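Local coordinates for nucleocapsid (Crimean-congo hemorrhagic fever virus, PDB 4AKL), which binds single-stranded and double-stranded RNA, probably takes part in packaging the viral genome, and displays sequence-nonspecific double-stranded DNA endonuclease activity, at residues L123-R134 and Q300-Y311; K358-D366 and V379-M388. All coordinates share one frame; numbering follows the deposited sequence.

Contact 1: residues L123-R134 and Q300-Y311; sequences LFNYQQAALKWR and QGAQIDTVFSSY
Leu-123 and Ala-130, two turns apart on helix 120-136, meet Gly-301 and Phe-308 at CA separations of 5.3 and 5.7 Å. Between these points 300-311 leaves one helix and starts the next, whose segment axis lies almost perpendicular to 123-134 (93°, closest approach 9.7 Å). The arrangement is a helix-loop-helix laid across a third helix in the all-helical nairovirus nucleocapsid. Phe-308 is its knob, set in a hole made by Tyr-126, Ala-129, Ala-130 and Trp-133. With CG trans to the backbone N (chi1 -180°), its ring is carried toward helix 120-136. The single methyl of Ala-130 lets the ring lie close to the helix backbone, and Ala-130 CA stands over the centre of one face, 3.7 Å from the Phe-308 ring centroid. The same ring meets the five-membered ring of Trp-133 edge-to-face and Tyr-126 in an offset edge-to-face pair, and Tyr-311 joins the aromatic cluster obliquely from beside Trp-133.

Polar groups hold the loop. Gln-127, bent at chi2 (-66°), uses NE2 to donate to both Gly-301 O and Gln-303 O, the latter 2.9 Å away, while a water joins its OE1 to Gln-303 O. A relay runs from Asp-305 N to Tyr-126 OH, which donates to Ser-309 OG, itself hydrogen-bonded to Pro-377 O. Asp-305 N-caps the second helix through a weak bond from Phe-308 N to OD1. Its charge is met side-on by Arg-134: NH2 reaches OD1 nearly straight, whereas NE meets the syn lone pair of OD2 at 2.9 Å, with Asn-468 as that oxygen's further partner.

Contact 2: residues K358-D366 and V379-M388; sequences KLYELFADD and VLTAGRISEM
Phe-363 and Thr-381 bring the two segments closest, CA to CA 4.6 Å, where the type I turn Tyr-360 to Phe-363, which follows on from helix 355-360, runs beside the extended residues 379-381. A second type I turn, Ala-382 to Ile-385, joins these to helix 385-392. The result is a loop-to-loop contact between neighbouring helices of the all-helical nucleocapsid.

Hydrogen bonds fasten the backbone side. Ala-364 N donates to Leu-380 O at 2.9 Å. One residue farther on, the carboxylate of Asp-365 takes Ala-382 N between its oxygens, OD1 at 3.0 Å and OD2 at 3.1 Å, each through its syn lone pair; an aspartate is short enough to do this directly from the neighbouring loop. A water links OD2 onward to Gly-383 N. Within 379-388, Thr-381 OG1 accepts from Arg-384 N, an ST motif that helps shape the second turn, and Arg-384 stretches back so that NH1 reaches Val-379 O in the carbonyl plane and also His-376 O.

Apolar contacts are made by leucine, isoleucine and methionine around the Phe-363 ring and Leu-359. Leu-380 lies alongside Phe-363, pointing the same way, and places CD2 3.6 Å from CE1 of that ring. Ile-385 crosses at about a right angle and offers CG1 to the edge of the same ring, while its CD1 meets Leu-359 CD2. Leu-359 CG in turn touches Leu-380 CD2, and its CD1 lies 4.1 Å from Met-388 SD. Helices 306-316 and 324-336 help enclose Met-388. At the far end Ala-364 CB and Val-379 CG1 are pressed to 3.4 Å, a tight fit for two methyl groups.

Contacts 1 and 2 follow each other along the chain, and their centres lie 16 Å apart. They share a border where the second helix of 300-311 faces helix 385-392. Thr-306 OG1 sits 2.5 Å from Glu-387 OE1, probably a hydrogen bond, and Ser-310 OG, which donates to Thr-306 O, makes a longer, probable contact with Glu-387 O at 3.3 Å. Glu-387 is also paired with Lys-411 through its other carboxylate oxygen. Helix 306-316 serves both contacts: Phe-308 turns to helix 120-136, whereas Ser-310 packs on Met-388. Pro-377, just before 379-388, reaches back to contact 1 by accepting from Ser-309. The centre of contact 1 lies about 6 Å from the chain's centre, that of contact 2 about 15 Å.

Contact 1: residues L123-R134 and Q300-Y311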
# COMPACT_ATOMS: atom_id res chain seq x y z
N LEU A 123 -8.76 2.47 -7.40
CA LEU A 123 -7.42 2.49 -6.79
C LEU A 123 -7.07 3.87 -6.31
O LEU A 123 -6.62 4.01 -5.15
CB LEU A 123 -6.28 2.02 -7.73
CG LEU A 123 -6.25 0.59 -8.18
CD1 LEU A 123 -5.11 0.28 -9.14
CD2 LEU A 123 -6.18 -0.33 -6.91
N PHE A 124 -7.27 4.89 -7.18
CA PHE A 124 -6.92 6.27 -6.78
C PHE A 124 -7.72 6.74 -5.60
O PHE A 124 -7.15 7.32 -4.68
CB PHE A 124 -7.09 7.25 -7.92
CG PHE A 124 -6.04 7.15 -8.99
CD1 PHE A 124 -4.78 6.58 -8.74
CD2 PHE A 124 -6.30 7.64 -10.24
CE1 PHE A 124 -3.82 6.52 -9.76
CE2 PHE A 124 -5.34 7.57 -11.24
CZ PHE A 124 -4.10 7.01 -10.99
N ASN A 125 -9.04 6.45 -5.60
CA ASN A 125 -9.91 6.83 -4.52
C ASN A 125 -9.47 6.20 -3.19
O ASN A 125 -9.51 6.86 -2.15
CB ASN A 125 -11.36 6.45 -4.86
CG ASN A 125 -12.37 6.83 -3.76
OD1 ASN A 125 -12.38 6.24 -2.67
ND2 ASN A 125 -13.23 7.79 -4.06
N TYR A 126 -9.03 4.93 -3.23
CA TYR A 126 -8.61 4.27 -2.03
C TYR A 126 -7.34 4.95 -1.47
O TYR A 126 -7.21 5.14 -0.30
CB TYR A 126 -8.34 2.76 -2.31
CG TYR A 126 -7.47 2.07 -1.28
CD1 TYR A 126 -6.11 2.10 -1.39
CD2 TYR A 126 -8.02 1.42 -0.20
CE1 TYR A 126 -5.29 1.46 -0.43
CE2 TYR A 126 -7.20 0.77 0.78
CZ TYR A 126 -5.84 0.81 0.65
OH TYR A 126 -4.97 0.17 1.57
N GLN A 127 -6.38 5.28 -2.34
CA GLN A 127 -5.14 5.92 -1.87
C GLN A 127 -5.44 7.26 -1.25
O GLN A 127 -4.93 7.58 -0.17
CB GLN A 127 -4.11 6.06 -3.00
CG GLN A 127 -3.65 4.69 -3.60
CD GLN A 127 -2.87 3.78 -2.64
OE1 GLN A 127 -2.31 4.21 -1.62
NE2 GLN A 127 -2.82 2.48 -2.99
N GLN A 128 -6.31 8.04 -1.88
CA GLN A 128 -6.67 9.36 -1.33
C GLN A 128 -7.42 9.21 -0.04
O GLN A 128 -7.22 10.01 0.91
CB GLN A 128 -7.50 10.19 -2.36
CG GLN A 128 -6.74 10.48 -3.67
CD GLN A 128 -5.23 10.94 -3.44
OE1 GLN A 128 -4.25 10.27 -3.88
NE2 GLN A 128 -5.06 12.05 -2.74
N ALA A 129 -8.30 8.19 0.02
CA ALA A 129 -9.03 7.92 1.23
C ALA A 129 -8.11 7.56 2.42
O ALA A 129 -8.36 7.97 3.54
CB ALA A 129 -10.09 6.84 1.02
N ALA A 130 -7.05 6.83 2.15
CA ALA A 130 -6.08 6.42 3.17
C ALA A 130 -5.33 7.61 3.74
O ALA A 130 -5.10 7.68 4.92
CB ALA A 130 -5.10 5.39 2.61
N LEU A 131 -4.95 8.52 2.89
CA LEU A 131 -4.29 9.73 3.37
C LEU A 131 -5.28 10.60 4.18
O LEU A 131 -4.92 11.11 5.25
CB LEU A 131 -3.67 10.48 2.22
CG LEU A 131 -2.53 9.77 1.49
CD1 LEU A 131 -2.24 10.48 0.07
CD2 LEU A 131 -1.21 9.66 2.34
N LYS A 132 -6.50 10.74 3.69
CA LYS A 132 -7.52 11.47 4.42
C LYS A 132 -7.79 10.90 5.83
O LYS A 132 -7.83 11.65 6.81
CB LYS A 132 -8.83 11.52 3.63
CG LYS A 132 -9.94 12.42 4.28
CD LYS A 132 -11.08 12.71 3.28
CE LYS A 132 -12.37 13.23 3.99
NZ LYS A 132 -12.05 14.29 4.94
N TRP A 133 -7.96 9.57 5.90
CA TRP A 133 -8.18 8.89 7.14
C TRP A 133 -7.05 9.23 8.10
O TRP A 133 -7.33 9.60 9.24
CB TRP A 133 -8.24 7.39 6.87
CG TRP A 133 -8.42 6.49 8.02
CD1 TRP A 133 -9.60 6.01 8.54
CD2 TRP A 133 -7.39 5.93 8.80
NE1 TRP A 133 -9.36 5.17 9.60
CE2 TRP A 133 -8.00 5.09 9.79
CE3 TRP A 133 -6.00 6.02 8.77
CZ2 TRP A 133 -7.25 4.36 10.74
CZ3 TRP A 133 -5.24 5.29 9.72
CH2 TRP A 133 -5.90 4.47 10.69
N ARG A 134 -5.79 9.09 7.65
CA ARG A 134 -4.64 9.40 8.47
C ARG A 134 -4.65 10.87 9.00
O ARG A 134 -4.47 11.10 10.17
CB ARG A 134 -3.35 9.15 7.71
CG ARG A 134 -3.06 7.71 7.50
CD ARG A 134 -2.00 7.47 6.51
NE ARG A 134 -1.57 6.03 6.55
CZ ARG A 134 -0.48 5.54 7.14
NH1 ARG A 134 0.40 6.33 7.77
NH2 ARG A 134 -0.22 4.24 7.06
N GLN A 300 1.54 1.51 -8.46
CA GLN A 300 1.67 2.36 -7.28
C GLN A 300 0.32 2.35 -6.55
O GLN A 300 0.27 2.25 -5.31
CB GLN A 300 2.10 3.79 -7.64
CG GLN A 300 2.54 4.68 -6.45
CD GLN A 300 3.93 4.30 -5.87
OE1 GLN A 300 4.41 3.19 -6.04
NE2 GLN A 300 4.55 5.26 -5.17
N GLY A 301 -0.77 2.44 -7.33
CA GLY A 301 -2.12 2.51 -6.77
C GLY A 301 -2.63 1.23 -6.13
O GLY A 301 -3.59 1.26 -5.37
N ALA A 302 -2.02 0.08 -6.41
CA ALA A 302 -2.42 -1.14 -5.71
C ALA A 302 -1.68 -1.38 -4.40
O ALA A 302 -1.99 -2.36 -3.73
CB ALA A 302 -2.26 -2.36 -6.62
N GLN A 303 -0.71 -0.53 -4.03
CA GLN A 303 0.05 -0.75 -2.78
C GLN A 303 -0.86 -0.62 -1.59
O GLN A 303 -1.58 0.39 -1.44
CB GLN A 303 1.21 0.26 -2.61
CG GLN A 303 2.51 -0.15 -3.28
CD GLN A 303 3.52 0.97 -3.29
OE1 GLN A 303 3.49 1.88 -2.44
NE2 GLN A 303 4.42 0.92 -4.26
N ILE A 304 -0.84 -1.61 -0.73
CA ILE A 304 -1.72 -1.61 0.40
C ILE A 304 -1.23 -0.56 1.44
O ILE A 304 -0.06 -0.40 1.65
CB ILE A 304 -1.88 -3.05 0.92
CG1 ILE A 304 -2.83 -3.06 2.11
CG2 ILE A 304 -0.51 -3.69 1.29
CD1 ILE A 304 -3.32 -4.52 2.43
N ASP A 305 -2.17 0.18 2.01
CA ASP A 305 -1.92 0.91 3.18
C ASP A 305 -2.36 0.02 4.33
O ASP A 305 -3.57 -0.19 4.57
CB ASP A 305 -2.69 2.23 3.19
CG ASP A 305 -2.36 3.07 4.42
OD1 ASP A 305 -2.01 2.48 5.45
OD2 ASP A 305 -2.46 4.34 4.35
N THR A 306 -1.37 -0.51 5.04
CA THR A 306 -1.57 -1.57 5.99
C THR A 306 -2.52 -1.18 7.11
O THR A 306 -3.43 -1.92 7.43
CB THR A 306 -0.20 -2.07 6.55
OG1 THR A 306 0.53 -2.63 5.47
CG2 THR A 306 -0.33 -3.14 7.68
N VAL A 307 -2.32 -0.03 7.69
CA VAL A 307 -3.15 0.34 8.77
C VAL A 307 -4.57 0.74 8.28
O VAL A 307 -5.56 0.36 8.91
CB VAL A 307 -2.48 1.41 9.67
CG1 VAL A 307 -2.41 2.76 8.99
CG2 VAL A 307 -3.26 1.50 11.02
N PHE A 308 -4.66 1.45 7.16
CA PHE A 308 -5.95 1.86 6.63
C PHE A 308 -6.82 0.68 6.27
O PHE A 308 -8.01 0.59 6.68
CB PHE A 308 -5.78 2.79 5.42
CG PHE A 308 -7.07 3.26 4.83
CD1 PHE A 308 -7.94 4.08 5.56
CD2 PHE A 308 -7.46 2.86 3.57
CE1 PHE A 308 -9.11 4.50 5.04
CE2 PHE A 308 -8.62 3.27 3.04
CZ PHE A 308 -9.48 4.10 3.76
N SER A 309 -6.24 -0.23 5.48
CA SER A 309 -6.94 -1.41 5.05
C SER A 309 -7.29 -2.22 6.28
O SER A 309 -8.37 -2.73 6.37
CB SER A 309 -6.11 -2.22 4.03
OG SER A 309 -6.22 -1.74 2.69
N SER A 310 -6.40 -2.32 7.26
CA SER A 310 -6.76 -3.08 8.43
C SER A 310 -8.00 -2.54 9.19
O SER A 310 -8.82 -3.33 9.68
CB SER A 310 -5.54 -3.29 9.36
OG SER A 310 -4.60 -4.21 8.71
N TYR A 311 -8.12 -1.20 9.27
CA TYR A 311 -9.25 -0.57 9.93
C TYR A 311 -10.53 -0.71 9.08
O TYR A 311 -11.65 -0.89 9.62
CB TYR A 311 -8.94 0.90 10.28
CG TYR A 311 -8.46 1.04 11.70
CD1 TYR A 311 -9.36 1.09 12.73
CD2 TYR A 311 -7.11 1.09 12.01
CE1 TYR A 311 -8.93 1.21 14.06
CE2 TYR A 311 -6.68 1.20 13.32
CZ TYR A 311 -7.59 1.25 14.34
OH TYR A 311 -7.14 1.33 15.61
O HOH W 1 -0.76 2.67 -0.07

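Contact 2: residues K358-D366 and V379-M388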
# COMPACT_ATOMS: atom_id res chain seq x y z
N LYS A 358 -18.30 -12.47 9.60
CA LYS A 358 -18.30 -11.25 8.77
C LYS A 358 -16.91 -10.98 8.23
O LYS A 358 -16.81 -10.56 7.13
CB LYS A 358 -18.87 -10.03 9.52
CG LYS A 358 -20.31 -10.18 9.88
CD LYS A 358 -20.76 -9.02 10.72
CE LYS A 358 -22.15 -9.19 11.26
NZ LYS A 358 -22.23 -8.57 12.65
N LEU A 359 -15.85 -11.25 9.00
CA LEU A 359 -14.49 -11.08 8.48
C LEU A 359 -14.25 -12.15 7.40
O LEU A 359 -13.63 -11.89 6.37
CB LEU A 359 -13.42 -11.23 9.58
CG LEU A 359 -12.03 -10.69 9.22
CD1 LEU A 359 -12.02 -9.12 9.10
CD2 LEU A 359 -10.97 -11.15 10.22
N TYR A 360 -14.75 -13.37 7.65
CA TYR A 360 -14.51 -14.47 6.75
C TYR A 360 -15.09 -14.16 5.37
O TYR A 360 -14.45 -14.43 4.34
CB TYR A 360 -15.15 -15.79 7.25
CG TYR A 360 -14.78 -17.03 6.42
CD1 TYR A 360 -15.41 -17.30 5.18
CD2 TYR A 360 -13.82 -17.91 6.87
CE1 TYR A 360 -15.05 -18.42 4.40
CE2 TYR A 360 -13.45 -19.08 6.10
CZ TYR A 360 -14.07 -19.32 4.88
OH TYR A 360 -13.72 -20.46 4.13
N GLU A 361 -16.28 -13.58 5.35
CA GLU A 361 -16.95 -13.31 4.08
C GLU A 361 -16.22 -12.28 3.21
O GLU A 361 -16.46 -12.22 2.00
CB GLU A 361 -18.38 -12.89 4.30
CG GLU A 361 -19.25 -12.75 3.02
CD GLU A 361 -19.48 -14.08 2.20
OE1 GLU A 361 -18.74 -15.10 2.35
OE2 GLU A 361 -20.41 -14.07 1.39
N LEU A 362 -15.32 -11.53 3.81
CA LEU A 362 -14.45 -10.62 3.06
C LEU A 362 -13.33 -11.33 2.23
O LEU A 362 -12.84 -10.78 1.23
CB LEU A 362 -13.85 -9.58 4.00
CG LEU A 362 -14.83 -8.79 4.85
CD1 LEU A 362 -14.06 -7.80 5.75
CD2 LEU A 362 -15.91 -8.09 4.01
N PHE A 363 -12.93 -12.54 2.63
CA PHE A 363 -11.87 -13.25 1.93
C PHE A 363 -12.11 -13.41 0.45
O PHE A 363 -13.18 -13.84 0.04
CB PHE A 363 -11.64 -14.65 2.51
CG PHE A 363 -10.98 -14.68 3.87
CD1 PHE A 363 -10.04 -13.80 4.23
CD2 PHE A 363 -11.31 -15.69 4.79
CE1 PHE A 363 -9.42 -13.84 5.50
CE2 PHE A 363 -10.72 -15.73 6.03
CZ PHE A 363 -9.75 -14.79 6.38
N ALA A 364 -11.10 -13.11 -0.35
CA ALA A 364 -11.22 -13.31 -1.80
C ALA A 364 -10.42 -14.51 -2.35
O ALA A 364 -10.29 -14.69 -3.58
CB ALA A 364 -10.81 -12.01 -2.54
N ASP A 365 -9.86 -15.31 -1.46
CA ASP A 365 -8.94 -16.38 -1.87
C ASP A 365 -9.47 -17.28 -2.99
O ASP A 365 -8.74 -17.63 -3.88
CB ASP A 365 -8.55 -17.28 -0.68
CG ASP A 365 -7.93 -16.47 0.48
OD1 ASP A 365 -8.62 -15.68 1.10
OD2 ASP A 365 -6.73 -16.60 0.72
N ASP A 366 -10.72 -17.64 -2.91
CA ASP A 366 -11.32 -18.61 -3.83
C ASP A 366 -12.18 -17.98 -4.88
O ASP A 366 -12.62 -18.69 -5.80
CB ASP A 366 -12.16 -19.61 -3.02
CG ASP A 366 -11.29 -20.59 -2.23
OD1 ASP A 366 -10.17 -20.95 -2.68
OD2 ASP A 366 -11.74 -21.02 -1.16
N VAL A 379 -9.11 -5.36 -0.44
CA VAL A 379 -9.69 -6.70 -0.46
C VAL A 379 -8.88 -7.66 0.44
O VAL A 379 -7.65 -7.82 0.26
CB VAL A 379 -9.81 -7.25 -1.88
CG1 VAL A 379 -10.43 -8.71 -1.90
CG2 VAL A 379 -10.63 -6.29 -2.75
N LEU A 380 -9.56 -8.25 1.42
CA LEU A 380 -8.96 -9.22 2.32
C LEU A 380 -8.70 -10.57 1.66
O LEU A 380 -9.40 -10.97 0.75
CB LEU A 380 -9.84 -9.42 3.55
CG LEU A 380 -9.22 -10.21 4.74
CD1 LEU A 380 -7.91 -9.55 5.26
CD2 LEU A 380 -10.22 -10.30 5.86
N THR A 381 -7.66 -11.23 2.14
CA THR A 381 -7.30 -12.61 1.79
C THR A 381 -6.70 -13.24 3.05
O THR A 381 -6.34 -12.52 4.01
CB THR A 381 -6.19 -12.76 0.67
OG1 THR A 381 -5.00 -12.12 1.11
CG2 THR A 381 -6.63 -12.16 -0.65
N ALA A 382 -6.58 -14.58 3.04
CA ALA A 382 -5.96 -15.30 4.15
C ALA A 382 -4.55 -14.73 4.38
O ALA A 382 -4.20 -14.45 5.50
CB ALA A 382 -5.92 -16.87 3.89
N GLY A 383 -3.77 -14.51 3.32
CA GLY A 383 -2.45 -13.96 3.45
C GLY A 383 -2.45 -12.51 3.96
O GLY A 383 -1.49 -12.11 4.59
N ARG A 384 -3.51 -11.73 3.73
CA ARG A 384 -3.62 -10.34 4.27
C ARG A 384 -4.01 -10.27 5.73
O ARG A 384 -3.92 -9.21 6.32
CB ARG A 384 -4.52 -9.52 3.38
CG ARG A 384 -3.73 -9.09 2.11
CD ARG A 384 -4.61 -8.43 1.10
NE ARG A 384 -3.82 -7.79 0.06
CZ ARG A 384 -4.29 -7.08 -0.94
NH1 ARG A 384 -5.62 -6.88 -1.10
NH2 ARG A 384 -3.42 -6.58 -1.81
N ILE A 385 -4.38 -11.40 6.35
CA ILE A 385 -4.67 -11.41 7.77
C ILE A 385 -3.42 -10.91 8.56
O ILE A 385 -3.56 -10.22 9.61
CB ILE A 385 -5.22 -12.80 8.24
CG1 ILE A 385 -6.73 -12.94 7.87
CG2 ILE A 385 -5.08 -12.99 9.73
CD1 ILE A 385 -7.77 -12.12 8.75
N SER A 386 -2.23 -11.20 8.03
CA SER A 386 -0.98 -10.71 8.59
C SER A 386 -0.87 -9.14 8.66
O SER A 386 -0.22 -8.64 9.54
CB SER A 386 0.24 -11.30 7.85
OG SER A 386 0.27 -10.91 6.48
N GLU A 387 -1.56 -8.41 7.76
CA GLU A 387 -1.61 -6.94 7.78
C GLU A 387 -2.33 -6.51 9.05
O GLU A 387 -1.85 -5.67 9.78
CB GLU A 387 -2.36 -6.37 6.57
CG GLU A 387 -1.81 -6.75 5.19
CD GLU A 387 -0.59 -5.97 4.84
OE1 GLU A 387 -0.61 -4.78 5.05
OE2 GLU A 387 0.38 -6.53 4.32
N MET A 388 -3.49 -7.11 9.29
CA MET A 388 -4.22 -6.87 10.54
C MET A 388 -3.41 -7.31 11.75
O MET A 388 -3.42 -6.63 12.77
CB MET A 388 -5.57 -7.62 10.53
CG MET A 388 -6.47 -7.25 9.41
SD MET A 388 -8.11 -8.08 9.50
CE MET A 388 -8.81 -7.08 10.77
O HOH W 2 -4.28 -15.79 0.65